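PDB 1YQE: D-aminoacyl-tRNA deacylase from Archaeoglobus fulgidus, which probably hydrolyses D-aminoacyl-tRNAs to D-amino acids and free tRNA, using zinc, and so counters the toxicity of D-aminoacyl-tRNA. Local coordinates for residues T15-F27 against W164-L178. Numbering follows the deposited sequence.
Sequences TAGQNIKDNLLTF and WKDREAAEVVAEAML
Trp164 turns its carbonyl to Asn19: Asn19 ND2 donates to Trp164 O at 3.2 Å, in the carbonyl plane and on a lone pair, though the N-H...O angle is only 139°. A water that accepts from the same ND2 donates to the carbonyl oxygens of Trp164 and Asp166, tying Asn19 to the turn before helix 167-178. Thr15 CG2 also rests on Trp164 O. Arg167 folds back at its second torsion (65°), and its guanidinium takes Asn19 OD1 over one face, toward the rim, at an angle too poor for a hydrogen bond. Without the amide, as with an alanine at Asn19, Trp164 O and the water would probably lose a shared donor. Ala170 CB lies 3.5 Å from Asn19 CB; the small side chains of Ala170 and Ala174 are consistent with an approach of 8.1 Å between the segment axes, crossing at -58°, as the helices pack side by side on the mixed sheet, where Ile20 meets Ala77 and Met177 meets Leu75. Glu171 lays its CG 3.4 Å from Asn23 OD1, while its carboxylate pairs with Arg130. Ala174 CB is pressed tightly by Leu24 CD1 at 3.4 Å, and Ala174 O lies at the edge of the Phe27 ring, 3.3 Å from Phe27 CE1. Leu178 CD2 approaches Phe27 CD1 obliquely, at 3.5 Å.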
loop_
_atom_site.group_PDB
_atom_site.type_symbol
_atom_site.label_atom_id
_atom_site.label_comp_id
_atom_site.label_asym_id
_atom_site.label_seq_id
_atom_site.Cartn_x
_atom_site.Cartn_y
_atom_site.Cartn_z
ATOM N N THR A 15 1.324 12.353 13.771
ATOM C CA THR A 15 1.212 11.641 15.041
ATOM C C THR A 15 1.238 10.119 14.878
ATOM O O THR A 15 1.962 9.422 15.592
ATOM C CB THR A 15 -0.086 12.027 15.776
ATOM O OG1 THR A 15 -0.084 13.435 16.040
ATOM C CG2 THR A 15 -0.195 11.273 17.090
ATOM N N ALA A 16 0.443 9.605 13.946
ATOM C CA ALA A 16 0.391 8.165 13.708
ATOM C C ALA A 16 1.761 7.667 13.264
ATOM O O ALA A 16 2.278 6.680 13.792
ATOM C CB ALA A 16 -0.653 7.846 12.644
ATOM N N GLY A 17 2.343 8.354 12.287
ATOM C CA GLY A 17 3.652 7.967 11.795
ATOM C C GLY A 17 4.699 7.958 12.896
ATOM O O GLY A 17 5.540 7.059 12.957
ATOM N N GLN A 18 4.649 8.960 13.770
ATOM C CA GLN A 18 5.599 9.066 14.871
ATOM C C GLN A 18 5.459 7.936 15.884
ATOM O O GLN A 18 6.459 7.398 16.350
ATOM C CB GLN A 18 5.446 10.417 15.582
ATOM C CG GLN A 18 5.946 11.596 14.767
ATOM C CD GLN A 18 7.405 11.446 14.398
ATOM O OE1 GLN A 18 8.261 11.319 15.268
ATOM N NE2 GLN A 18 7.698 11.452 13.102
ATOM N N ASN A 19 4.225 7.581 16.239
ATOM C CA ASN A 19 4.024 6.503 17.201
ATOM C C ASN A 19 4.473 5.172 16.612
ATOM O O ASN A 19 5.008 4.320 17.325
ATOM C CB ASN A 19 2.561 6.418 17.640
ATOM C CG ASN A 19 2.165 7.555 18.562
ATOM O OD1 ASN A 19 2.951 7.984 19.409
ATOM N ND2 ASN A 19 0.941 8.043 18.412
ATOM N N ILE A 20 4.253 4.994 15.312
ATOM C CA ILE A 20 4.668 3.768 14.645
ATOM C C ILE A 20 6.187 3.741 14.703
ATOM O O ILE A 20 6.792 2.714 15.020
ATOM C CB ILE A 20 4.200 3.733 13.158
ATOM C CG1 ILE A 20 2.671 3.601 13.101
ATOM C CG2 ILE A 20 4.880 2.571 12.416
ATOM C CD1 ILE A 20 2.075 3.753 11.715
ATOM N N LYS A 21 6.795 4.889 14.422
ATOM C CA LYS A 21 8.247 5.013 14.446
ATOM C C LYS A 21 8.817 4.640 15.810
ATOM O O LYS A 21 9.758 3.852 15.899
ATOM C CB LYS A 21 8.675 6.441 14.110
ATOM C CG LYS A 21 10.183 6.607 14.063
ATOM C CD LYS A 21 10.603 8.067 14.082
ATOM C CE LYS A 21 10.315 8.709 15.430
ATOM N NZ LYS A 21 10.753 10.130 15.460
ATOM N N ASP A 22 8.254 5.216 16.871
ATOM C CA ASP A 22 8.732 4.925 18.221
ATOM C C ASP A 22 8.727 3.431 18.529
ATOM O O ASP A 22 9.634 2.926 19.189
ATOM C CB ASP A 22 7.896 5.664 19.269
ATOM C CG ASP A 22 8.099 7.168 19.226
ATOM O OD1 ASP A 22 9.255 7.609 19.060
ATOM O OD2 ASP A 22 7.105 7.909 19.373
ATOM N N ASN A 23 7.706 2.721 18.058
ATOM C CA ASN A 23 7.617 1.286 18.303
ATOM C C ASN A 23 8.644 0.513 17.481
ATOM O O ASN A 23 9.259 -0.435 17.971
ATOM C CB ASN A 23 6.201 0.790 18.000
ATOM C CG ASN A 23 5.201 1.212 19.064
ATOM O OD1 ASN A 23 5.258 0.744 20.205
ATOM N ND2 ASN A 23 4.288 2.104 18.702
ATOM N N LEU A 24 8.832 0.931 16.231
ATOM C CA LEU A 24 9.792 0.302 15.326
ATOM C C LEU A 24 11.216 0.452 15.869
ATOM O O LEU A 24 12.068 -0.415 15.664
ATOM C CB LEU A 24 9.696 0.957 13.941
ATOM C CG LEU A 24 9.147 0.208 12.715
ATOM C CD1 LEU A 24 8.077 -0.787 13.104
ATOM C CD2 LEU A 24 8.600 1.225 11.723
ATOM N N LEU A 25 11.461 1.554 16.569
ATOM C CA LEU A 25 12.774 1.840 17.136
ATOM C C LEU A 25 13.205 0.888 18.250
ATOM O O LEU A 25 14.390 0.802 18.565
ATOM C CB LEU A 25 12.810 3.277 17.658
ATOM C CG LEU A 25 12.825 4.382 16.600
ATOM C CD1 LEU A 25 12.564 5.734 17.261
ATOM C CD2 LEU A 25 14.166 4.370 15.874
ATOM N N THR A 26 12.255 0.179 18.852
ATOM C CA THR A 26 12.592 -0.752 19.925
ATOM C C THR A 26 12.850 -2.160 19.402
ATOM O O THR A 26 13.302 -3.033 20.145
ATOM C CB THR A 26 11.472 -0.830 20.973
ATOM O OG1 THR A 26 10.289 -1.359 20.365
ATOM C CG2 THR A 26 11.174 0.549 21.533
ATOM N N PHE A 27 12.576 -2.371 18.119
ATOM C CA PHE A 27 12.752 -3.682 17.498
ATOM C C PHE A 27 14.187 -4.018 17.114
ATOM O O PHE A 27 14.486 -5.158 16.765
ATOM C CB PHE A 27 11.860 -3.791 16.261
ATOM C CG PHE A 27 10.387 -3.699 16.562
ATOM C CD1 PHE A 27 9.466 -3.560 15.531
ATOM C CD2 PHE A 27 9.921 -3.761 17.872
ATOM C CE1 PHE A 27 8.105 -3.487 15.799
ATOM C CE2 PHE A 27 8.558 -3.689 18.149
ATOM C CZ PHE A 27 7.650 -3.552 17.113
ATOM N N TRP A 164 -5.112 8.195 15.650
ATOM C CA TRP A 164 -3.725 8.535 15.352
ATOM C C TRP A 164 -2.862 8.551 16.613
ATOM O O TRP A 164 -1.674 8.233 16.569
ATOM C CB TRP A 164 -3.632 9.899 14.662
ATOM C CG TRP A 164 -4.553 10.077 13.487
ATOM C CD1 TRP A 164 -5.079 9.098 12.690
ATOM C CD2 TRP A 164 -5.044 11.319 12.973
ATOM N NE1 TRP A 164 -5.874 9.655 11.713
ATOM C CE2 TRP A 164 -5.870 11.016 11.865
ATOM C CE3 TRP A 164 -4.869 12.661 13.341
ATOM C CZ2 TRP A 164 -6.519 12.008 11.122
ATOM C CZ3 TRP A 164 -5.515 13.648 12.601
ATOM C CH2 TRP A 164 -6.330 13.314 11.505
ATOM N N LYS A 165 -3.462 8.917 17.738
ATOM C CA LYS A 165 -2.734 8.980 18.998
ATOM C C LYS A 165 -2.763 7.650 19.749
ATOM O O LYS A 165 -2.140 7.515 20.804
ATOM C CB LYS A 165 -3.320 10.079 19.887
ATOM C CG LYS A 165 -3.229 11.478 19.294
ATOM C CD LYS A 165 -3.758 12.516 20.270
ATOM C CE LYS A 165 -3.595 13.926 19.726
ATOM N NZ LYS A 165 -2.173 14.230 19.386
ATOM N N ASP A 166 -3.481 6.674 19.200
ATOM C CA ASP A 166 -3.605 5.360 19.824
ATOM C C ASP A 166 -2.250 4.656 19.834
ATOM O O ASP A 166 -1.771 4.196 18.797
ATOM C CB ASP A 166 -4.632 4.518 19.059
ATOM C CG ASP A 166 -5.073 3.286 19.831
ATOM O OD1 ASP A 166 -4.207 2.596 20.398
ATOM O OD2 ASP A 166 -6.290 3.001 19.858
ATOM N N ARG A 167 -1.641 4.572 21.014
ATOM C CA ARG A 167 -0.335 3.939 21.174
ATOM C C ARG A 167 -0.309 2.465 20.783
ATOM O O ARG A 167 0.594 2.023 20.077
ATOM C CB ARG A 167 0.140 4.071 22.623
ATOM C CG ARG A 167 1.394 4.912 22.809
ATOM C CD ARG A 167 1.157 6.369 22.440
ATOM N NE ARG A 167 2.256 7.224 22.887
ATOM C CZ ARG A 167 2.323 8.533 22.672
ATOM N NH1 ARG A 167 1.354 9.152 22.008
ATOM N NH2 ARG A 167 3.357 9.229 23.125
ATOM N N GLU A 168 -1.291 1.702 21.251
ATOM C CA GLU A 168 -1.332 0.282 20.941
ATOM C C GLU A 168 -1.627 -0.006 19.478
ATOM O O GLU A 168 -1.123 -0.982 18.923
ATOM C CB GLU A 168 -2.353 -0.435 21.818
ATOM C CG GLU A 168 -2.470 -1.906 21.485
ATOM C CD GLU A 168 -3.150 -2.697 22.571
ATOM O OE1 GLU A 168 -4.085 -2.165 23.209
ATOM O OE2 GLU A 168 -2.757 -3.861 22.776
ATOM N N ALA A 169 -2.452 0.829 18.853
ATOM C CA ALA A 169 -2.767 0.638 17.444
ATOM C C ALA A 169 -1.461 0.746 16.656
ATOM O O ALA A 169 -1.202 -0.050 15.752
ATOM C CB ALA A 169 -3.767 1.700 16.964
ATOM N N ALA A 170 -0.637 1.726 17.020
ATOM C CA ALA A 170 0.643 1.942 16.346
ATOM C C ALA A 170 1.602 0.789 16.616
ATOM O O ALA A 170 2.418 0.439 15.765
ATOM C CB ALA A 170 1.266 3.251 16.811
ATOM N N GLU A 171 1.494 0.208 17.807
ATOM C CA GLU A 171 2.349 -0.900 18.208
ATOM C C GLU A 171 1.976 -2.155 17.409
ATOM O O GLU A 171 2.843 -2.943 17.025
ATOM C CB GLU A 171 2.189 -1.137 19.717
ATOM C CG GLU A 171 3.278 -1.976 20.368
ATOM C CD GLU A 171 3.181 -3.440 20.011
ATOM O OE1 GLU A 171 2.046 -3.953 19.916
ATOM O OE2 GLU A 171 4.239 -4.082 19.842
ATOM N N VAL A 172 0.681 -2.331 17.158
ATOM C CA VAL A 172 0.215 -3.473 16.386
ATOM C C VAL A 172 0.692 -3.335 14.944
ATOM O O VAL A 172 1.139 -4.308 14.336
ATOM C CB VAL A 172 -1.328 -3.585 16.429
ATOM C CG1 VAL A 172 -1.812 -4.612 15.419
ATOM C CG2 VAL A 172 -1.772 -3.996 17.829
ATOM N N VAL A 173 0.612 -2.123 14.403
ATOM C CA VAL A 173 1.060 -1.876 13.037
ATOM C C VAL A 173 2.564 -2.123 12.930
ATOM O O VAL A 173 3.034 -2.737 11.969
ATOM C CB VAL A 173 0.777 -0.421 12.600
ATOM C CG1 VAL A 173 1.552 -0.099 11.309
ATOM C CG2 VAL A 173 -0.712 -0.230 12.375
ATOM N N ALA A 174 3.310 -1.640 13.920
ATOM C CA ALA A 174 4.760 -1.808 13.929
ATOM C C ALA A 174 5.138 -3.284 13.926
ATOM O O ALA A 174 6.051 -3.691 13.211
ATOM C CB ALA A 174 5.368 -1.111 15.140
ATOM N N GLU A 175 4.439 -4.086 14.723
ATOM C CA GLU A 175 4.725 -5.516 14.781
ATOM C C GLU A 175 4.420 -6.182 13.447
ATOM O O GLU A 175 5.183 -7.030 12.983
ATOM C CB GLU A 175 3.904 -6.199 15.878
ATOM C CG GLU A 175 4.473 -6.046 17.278
ATOM C CD GLU A 175 3.730 -6.889 18.298
ATOM O OE1 GLU A 175 3.375 -8.043 17.974
ATOM O OE2 GLU A 175 3.512 -6.408 19.427
ATOM N N ALA A 176 3.300 -5.804 12.837
ATOM C CA ALA A 176 2.926 -6.381 11.555
ATOM C C ALA A 176 3.969 -5.998 10.510
ATOM O O ALA A 176 4.326 -6.813 9.664
ATOM C CB ALA A 176 1.535 -5.904 11.138
ATOM N N MET A 177 4.469 -4.766 10.581
ATOM C CA MET A 177 5.492 -4.321 9.642
ATOM C C MET A 177 6.772 -5.132 9.811
ATOM O O MET A 177 7.391 -5.532 8.827
ATOM C CB MET A 177 5.828 -2.845 9.846
ATOM C CG MET A 177 4.765 -1.865 9.404
ATOM S SD MET A 177 5.395 -0.177 9.584
ATOM C CE MET A 177 5.757 0.230 7.913
ATOM N N LEU A 178 7.179 -5.365 11.055
ATOM C CA LEU A 178 8.396 -6.129 11.294
ATOM C C LEU A 178 8.264 -7.531 10.708
ATOM O O LEU A 178 9.214 -8.049 10.128
ATOM C CB LEU A 178 8.707 -6.211 12.793
ATOM C CG LEU A 178 10.033 -6.888 13.163
ATOM C CD1 LEU A 178 11.190 -6.212 12.434
ATOM C CD2 LEU A 178 10.242 -6.815 14.669
HETATM O O HOH W 1 -0.782 5.879 17.071
#